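Local coordinates for protein homoserine kinase (Listeria monocytogenes, PDB 3HUL) that probably catalyses the ATP-dependent phosphorylation of L-homoserine to O-phospho-L-homoserine on the way to threonine, as a member of the GHMP kinase family, at residues N126-P129 with W135-G138; I116-E121 with G138-G143; C78-P81 with G87-S90. All coordinates share one frame; numbering follows the deposited sequence.

Interaction 1: residues N126-P129 with W135-G138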
loop_
_atom_site.group_PDB
_atom_site.type_symbol
_atom_site.label_atom_id
_atom_site.label_comp_id
_atom_site.label_asym_id
_atom_site.label_seq_id
_atom_site.Cartn_x
_atom_site.Cartn_y
_atom_site.Cartn_z
ATOM N N ASN A 126 -19.449 -9.693 -7.621
ATOM C CA ASN A 126 -20.336 -8.534 -7.711
ATOM C C ASN A 126 -20.705 -8.025 -6.329
ATOM O O ASN A 126 -20.556 -6.828 -6.070
ATOM C CB ASN A 126 -21.604 -8.801 -8.520
ATOM C CG ASN A 126 -21.315 -9.072 -9.985
ATOM O OD1 ASN A 126 -21.283 -10.230 -10.393
ATOM N ND2 ASN A 126 -21.095 -8.005 -10.784
ATOM N N VAL A 127 -21.173 -8.933 -5.456
ATOM C CA VAL A 127 -21.774 -8.553 -4.172
ATOM C C VAL A 127 -20.831 -7.932 -3.136
ATOM O O VAL A 127 -21.231 -7.041 -2.393
ATOM C CB VAL A 127 -22.632 -9.710 -3.521
ATOM C CG1 VAL A 127 -23.847 -10.061 -4.409
ATOM C CG2 VAL A 127 -21.796 -10.951 -3.188
ATOM N N ALA A 128 -19.584 -8.382 -3.075
ATOM C CA ALA A 128 -18.667 -7.805 -2.104
ATOM C C ALA A 128 -18.403 -6.309 -2.434
ATOM O O ALA A 128 -18.591 -5.455 -1.574
ATOM C CB ALA A 128 -17.353 -8.628 -2.017
ATOM N N PRO A 129 -18.015 -5.984 -3.688
ATOM C CA PRO A 129 -17.890 -4.543 -3.992
ATOM C C PRO A 129 -19.233 -3.769 -3.909
ATOM O O PRO A 129 -19.218 -2.578 -3.598
ATOM C CB PRO A 129 -17.288 -4.507 -5.415
ATOM C CG PRO A 129 -17.371 -5.868 -5.943
ATOM C CD PRO A 129 -17.585 -6.840 -4.813
ATOM N N TRP A 135 -12.790 -1.559 -5.021
ATOM C CA TRP A 135 -12.260 -2.768 -5.671
ATOM C C TRP A 135 -12.084 -3.833 -4.593
ATOM O O TRP A 135 -11.442 -3.576 -3.554
ATOM C CB TRP A 135 -10.959 -2.446 -6.430
ATOM C CG TRP A 135 -10.166 -3.637 -6.889
ATOM C CD1 TRP A 135 -10.645 -4.784 -7.453
ATOM C CD2 TRP A 135 -8.745 -3.790 -6.817
ATOM N NE1 TRP A 135 -9.614 -5.643 -7.728
ATOM C CE2 TRP A 135 -8.435 -5.062 -7.344
ATOM C CE3 TRP A 135 -7.700 -2.959 -6.390
ATOM C CZ2 TRP A 135 -7.113 -5.535 -7.457
ATOM C CZ3 TRP A 135 -6.386 -3.434 -6.471
ATOM C CH2 TRP A 135 -6.108 -4.723 -6.996
ATOM N N VAL A 136 -12.709 -4.992 -4.809
ATOM C CA VAL A 136 -12.599 -6.112 -3.862
ATOM C C VAL A 136 -11.980 -7.322 -4.527
ATOM O O VAL A 136 -12.400 -7.709 -5.619
ATOM C CB VAL A 136 -13.956 -6.510 -3.237
ATOM C CG1 VAL A 136 -13.750 -7.601 -2.077
ATOM C CG2 VAL A 136 -14.627 -5.288 -2.687
ATOM N N VAL A 137 -10.949 -7.870 -3.887
ATOM C CA VAL A 137 -10.392 -9.164 -4.269
ATOM C C VAL A 137 -10.944 -10.184 -3.279
ATOM O O VAL A 137 -10.778 -10.041 -2.058
ATOM C CB VAL A 137 -8.844 -9.170 -4.231
ATOM C CG1 VAL A 137 -8.267 -10.586 -4.507
ATOM C CG2 VAL A 137 -8.275 -8.149 -5.175
ATOM N N GLY A 138 -11.586 -11.221 -3.802
ATOM C CA GLY A 138 -12.360 -12.132 -2.976
ATOM C C GLY A 138 -12.119 -13.584 -3.274
ATOM O O GLY A 138 -11.603 -13.956 -4.339
#
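The pyrrolidine ring of Pro129 turns one face to Val136, and methyl CG2 of the valine sits over that face. The methyl lies closest to the backbone side of the ring: Val136 CG2 is 3.6 Å from Pro129 CA, against 3.9 Å from Pro129 CB. At the ring's margin, Pro129 CD comes within 4.0 Å of Val136 CB. The other flat group, the indole of Trp135, takes no part in this contact; it leaves the strand on the other side, where it meets Phe152 edge-to-face and packs on Ile195 and Ile198 of helix 181-198. On that same side Val137 lies against Asn192 of the second subunit.

The first torsion aims the two methyls of Val136 at different residues. With CG1 anti to the backbone N (chi1 -173°), that methyl reaches the helix at Ala128, where Val136 CG1 and Ala128 CB are 3.7 Å apart, and CG2 is left beside the backbone N to cover the proline ring. Ala128 also packs on Val114 of helix 110-121.

This is a helix laid on the strand that follows it. Only two residues separate helix 127-132 from strand 135-141, so the chain turns back sharply, and Val136 points from the strand to the helix's first turn. The strand is held independently by backbone bonds to strands 21-25 and 144-150, Val136 itself pairing with Gly22. A proline suits this place in the helix, since the first turn does not require every backbone nitrogen to donate a hydrogen bond.

All three touching residues are buried, and they meet through carbon alone apart from the proline nitrogen, which carries no hydrogen. The 133 Å² contact therefore depends on shape and exclusion of water, with no directional bond between the segments.

Interaction 2: residues I116-E121 with G138-G143; sequences IAAEIE and GAKLDG
A lysine laid against a helix makes this partly buried packing contact, joining helix 110-121 to the far end of strand 135-141 in the GHMP kinase fold. The aliphatic chain of Lys140 does nearly all the touching. Its CG is anti to the backbone N (chi1 -172°), and the chain runs extended to CE, which carries it from the strand to Ala118. There Lys140 CD rests on Ala118 CB at 3.8 Å, and Lys140 CE reaches the helix backbone, 3.4 Å from Ala118 O and 3.7 Å from Glu119 N.

A bend at the last torsion (chi4 -72°) turns the ammonium group, leaving Lys140 NZ 4.1 Å from Ala118 O, too far for a hydrogen bond. Nor does it form a salt bridge with Glu119: OE1 of that residue is 6.7 Å from Lys140 NZ and pairs with Arg115 instead. Any attraction between the two opposite charges is probably weak.

Around this pair, Asp145 of strand 144-150 and Pro124 each touch both Ala118 and Lys140. Ala118 also meets Val127 of helix 127-132, while Ala117 and Ile116 pack on Ile97 of helix 88-103, and Ala139 and Leu141 meet the second subunit.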
loop_
_atom_site.group_PDB
_atom_site.type_symbol
_atom_site.label_atom_id
_atom_site.label_comp_id
_atom_site.label_asym_id
_atom_site.label_seq_id
_atom_site.Cartn_x
_atom_site.Cartn_y
_atom_site.Cartn_z
ATOM N N ILE A 116 -23.749 -13.318 3.070
ATOM C CA ILE A 116 -25.131 -13.699 2.759
ATOM C C ILE A 116 -25.424 -13.506 1.283
ATOM O O ILE A 116 -26.037 -14.364 0.639
ATOM C CB ILE A 116 -26.154 -12.894 3.612
ATOM C CG1 ILE A 116 -26.103 -13.350 5.087
ATOM C CG2 ILE A 116 -27.567 -12.988 3.021
ATOM C CD1 ILE A 116 -26.750 -12.380 6.075
ATOM N N ALA A 117 -24.971 -12.378 0.747
ATOM C CA ALA A 117 -25.181 -12.081 -0.671
ATOM C C ALA A 117 -24.425 -13.054 -1.576
ATOM O O ALA A 117 -24.923 -13.432 -2.646
ATOM C CB ALA A 117 -24.804 -10.619 -0.988
ATOM N N ALA A 118 -23.242 -13.464 -1.140
ATOM C CA ALA A 118 -22.396 -14.363 -1.941
ATOM C C ALA A 118 -22.983 -15.784 -1.973
ATOM O O ALA A 118 -22.999 -16.439 -3.019
ATOM C CB ALA A 118 -20.949 -14.375 -1.392
ATOM N N GLU A 119 -23.493 -16.228 -0.823
ATOM C CA GLU A 119 -24.226 -17.500 -0.709
ATOM C C GLU A 119 -25.438 -17.524 -1.650
ATOM O O GLU A 119 -25.692 -18.526 -2.312
ATOM C CB GLU A 119 -24.640 -17.698 0.747
ATOM C CG GLU A 119 -25.182 -19.064 1.126
ATOM C CD GLU A 119 -25.416 -19.179 2.649
ATOM O OE1 GLU A 119 -24.469 -18.905 3.444
ATOM O OE2 GLU A 119 -26.554 -19.538 3.046
ATOM N N ILE A 120 -26.172 -16.414 -1.723
ATOM C CA ILE A 120 -27.311 -16.315 -2.641
ATOM C C ILE A 120 -26.868 -16.348 -4.094
ATOM O O ILE A 120 -27.459 -17.065 -4.917
ATOM C CB ILE A 120 -28.151 -15.035 -2.417
ATOM C CG1 ILE A 120 -28.849 -15.086 -1.048
ATOM C CG2 ILE A 120 -29.173 -14.870 -3.535
ATOM C CD1 ILE A 120 -29.580 -13.782 -0.690
ATOM N N GLU A 121 -25.842 -15.560 -4.425
ATOM C CA GLU A 121 -25.434 -15.448 -5.824
ATOM C C GLU A 121 -24.539 -16.583 -6.328
ATOM O O GLU A 121 -24.482 -16.829 -7.540
ATOM C CB GLU A 121 -24.789 -14.095 -6.094
ATOM C CG GLU A 121 -25.761 -12.908 -5.946
ATOM C CD GLU A 121 -26.615 -12.671 -7.184
ATOM O OE1 GLU A 121 -26.323 -11.709 -7.898
ATOM O OE2 GLU A 121 -27.587 -13.429 -7.444
ATOM N N GLY A 138 -11.586 -11.221 -3.802
ATOM C CA GLY A 138 -12.360 -12.132 -2.976
ATOM C C GLY A 138 -12.119 -13.584 -3.274
ATOM O O GLY A 138 -11.603 -13.956 -4.339
ATOM N N ALA A 139 -12.491 -14.416 -2.314
ATOM C CA ALA A 139 -12.519 -15.869 -2.501
ATOM C C ALA A 139 -13.683 -16.473 -1.699
ATOM O O ALA A 139 -13.903 -16.158 -0.521
ATOM C CB ALA A 139 -11.196 -16.504 -2.114
ATOM N N LYS A 140 -14.462 -17.288 -2.379
ATOM C CA LYS A 140 -15.572 -17.990 -1.755
ATOM C C LYS A 140 -15.162 -19.445 -1.762
ATOM O O LYS A 140 -14.977 -20.026 -2.829
ATOM C CB LYS A 140 -16.872 -17.759 -2.536
ATOM C CG LYS A 140 -18.097 -18.316 -1.813
ATOM C CD LYS A 140 -19.378 -17.718 -2.326
ATOM C CE LYS A 140 -20.548 -18.336 -1.583
ATOM N NZ LYS A 140 -20.735 -19.739 -2.017
ATOM N N LEU A 141 -14.956 -19.998 -0.566
ATOM C CA LEU A 141 -14.300 -21.299 -0.387
ATOM C C LEU A 141 -15.215 -22.113 0.481
ATOM O O LEU A 141 -15.311 -21.874 1.708
ATOM C CB LEU A 141 -12.961 -21.158 0.341
ATOM C CG LEU A 141 -11.982 -20.093 -0.151
ATOM C CD1 LEU A 141 -10.752 -20.035 0.770
ATOM C CD2 LEU A 141 -11.584 -20.355 -1.588
ATOM N N ASP A 142 -15.869 -23.082 -0.147
ATOM C CA ASP A 142 -17.072 -23.650 0.421
ATOM C C ASP A 142 -17.071 -23.696 1.943
ATOM O O ASP A 142 -16.168 -24.244 2.609
ATOM C CB ASP A 142 -17.560 -24.890 -0.347
ATOM C CG ASP A 142 -18.318 -24.497 -1.640
ATOM O OD1 ASP A 142 -18.360 -23.278 -1.964
ATOM O OD2 ASP A 142 -18.878 -25.389 -2.323
ATOM N N GLY A 143 -18.072 -23.002 2.465
ATOM C CA GLY A 143 -18.010 -22.434 3.788
ATOM C C GLY A 143 -18.022 -20.921 3.617
ATOM O O GLY A 143 -19.081 -20.292 3.409
#

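Interaction 3: residues C78-P81 with G87-S90. With SO4 (sulfate ion), chain C.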
loop_
_atom_site.group_PDB
_atom_site.type_symbol
_atom_site.label_atom_id
_atom_site.label_comp_id
_atom_site.label_asym_id
_atom_site.label_seq_id
_atom_site.Cartn_x
_atom_site.Cartn_y
_atom_site.Cartn_z
ATOM N N CYS A 78 -33.550 2.845 -10.871
ATOM C CA CYS A 78 -32.418 1.998 -11.209
ATOM C C CYS A 78 -31.946 2.288 -12.607
ATOM O O CYS A 78 -32.662 2.030 -13.574
ATOM C CB CYS A 78 -32.760 0.515 -11.064
ATOM S SG CYS A 78 -31.294 -0.579 -11.173
ATOM N N ASP A 79 -30.736 2.836 -12.704
ATOM C CA ASP A 79 -30.106 3.076 -13.998
ATOM C C ASP A 79 -28.984 2.071 -14.301
ATOM O O ASP A 79 -28.171 2.285 -15.192
ATOM C CB ASP A 79 -29.699 4.557 -14.180
ATOM C CG ASP A 79 -28.548 5.004 -13.266
ATOM O OD1 ASP A 79 -28.333 4.428 -12.169
ATOM O OD2 ASP A 79 -27.856 5.974 -13.655
ATOM N N ILE A 80 -28.970 0.976 -13.545
ATOM C CA ILE A 80 -28.191 -0.216 -13.883
ATOM C C ILE A 80 -29.072 -1.099 -14.780
ATOM O O ILE A 80 -29.996 -1.735 -14.284
ATOM C CB ILE A 80 -27.801 -1.073 -12.618
ATOM C CG1 ILE A 80 -27.193 -0.227 -11.485
ATOM C CG2 ILE A 80 -26.845 -2.234 -12.995
ATOM C CD1 ILE A 80 -27.170 -0.977 -10.141
ATOM N N PRO A 81 -28.786 -1.157 -16.093
ATOM C CA PRO A 81 -29.609 -1.991 -16.969
ATOM C C PRO A 81 -29.555 -3.460 -16.563
ATOM O O PRO A 81 -28.455 -3.980 -16.272
ATOM C CB PRO A 81 -28.968 -1.796 -18.346
ATOM C CG PRO A 81 -28.222 -0.510 -18.241
ATOM C CD PRO A 81 -27.704 -0.497 -16.838
ATOM N N GLY A 87 -23.975 -5.972 -12.847
ATOM C CA GLY A 87 -24.326 -6.304 -11.493
ATOM C C GLY A 87 -25.678 -5.757 -11.066
ATOM O O GLY A 87 -25.844 -5.330 -9.919
ATOM N N SER A 88 -26.636 -5.782 -11.994
ATOM C CA SER A 88 -28.020 -5.422 -11.723
ATOM C C SER A 88 -28.638 -6.429 -10.773
ATOM O O SER A 88 -29.218 -6.086 -9.730
ATOM C CB SER A 88 -28.827 -5.428 -13.036
ATOM O OG SER A 88 -30.118 -4.882 -12.816
ATOM N N SER A 89 -28.515 -7.694 -11.146
ATOM C CA SER A 89 -29.008 -8.761 -10.308
ATOM C C SER A 89 -28.405 -8.670 -8.899
ATOM O O SER A 89 -29.109 -8.795 -7.874
ATOM C CB SER A 89 -28.687 -10.092 -10.969
ATOM O OG SER A 89 -28.824 -11.151 -10.034
ATOM N N SER A 90 -27.104 -8.435 -8.832
ATOM C CA SER A 90 -26.434 -8.483 -7.533
ATOM C C SER A 90 -26.794 -7.257 -6.693
ATOM O O SER A 90 -26.860 -7.345 -5.477
ATOM C CB SER A 90 -24.913 -8.633 -7.701
ATOM O OG SER A 90 -24.218 -7.432 -7.331
HETATM S S SO4 C . -25.942 -8.686 -14.429
HETATM O O1 SO4 C . -24.563 -8.642 -13.908
HETATM O O2 SO4 C . -25.815 -9.121 -15.811
HETATM O O3 SO4 C . -26.784 -9.641 -13.694
HETATM O O4 SO4 C . -26.562 -7.385 -14.340
#
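The first torsion of Ile80 (chi1 -49°) sets CG1 beside the backbone N and sends CG2 to the far side from that nitrogen, against the backbone of Ser88; Ser88 in turn has OG anti to its own N (chi1 -171°), near Ile80 O. The contact closes the base of the glycine-rich phosphate-binding loop of the GHMP kinases; Pro81 and Gly87 to Ser90 lie in the predicted ATP site, and the loop leads into helix 88-103. Ile80 CG2 packs 3.6 Å from Ser88 CA, and a weak hydrogen bond from Ser88 OG to Ile80 O, 3.5 Å long, adds to it.

Gly87 stands at the N-cap position with a positive phi of 72°, a conformation favoured by glycine. Its amide and the next one turn toward a sulfate ion: Gly87 N donates to sulfate O1 at 2.9 Å and Ser88 N to sulfate O4 at 2.8 Å. Gly85 N gives the ion a further hydrogen bond. Backbone amides at a helix start are well suited to an anion, and the sulfate, probably from the crystallisation liquor, is consistent with a site for a nucleotide phosphate.

Ser88 CB touches both Pro81 O, at 3.6 Å, and sulfate O4, at 3.3 Å.

Interactions 1 and 2 lie on successive parts of strand 135-141, share Gly138 and have centres 11 Å apart. Val127 joins their helices: its CB is 3.5 Å from Ala117 CB. Both also lean on the second subunit through the strand. Interaction 3, the sulfate-binding end of the predicted ATP loop, is about 16 Å from interaction 1 and 20 Å from interaction 2, centre to centre, yet segments 116-121 and 126-129 both reach it. Asn126 CB packs 3.2 Å from Ser90 OG, and Glu121 OE1 lies 3.3 Å from Ser89 OG. The start of helix 88-103, just after the sulfate-binding amides, is thus touched by both segments, which pack in turn on strand 135-141.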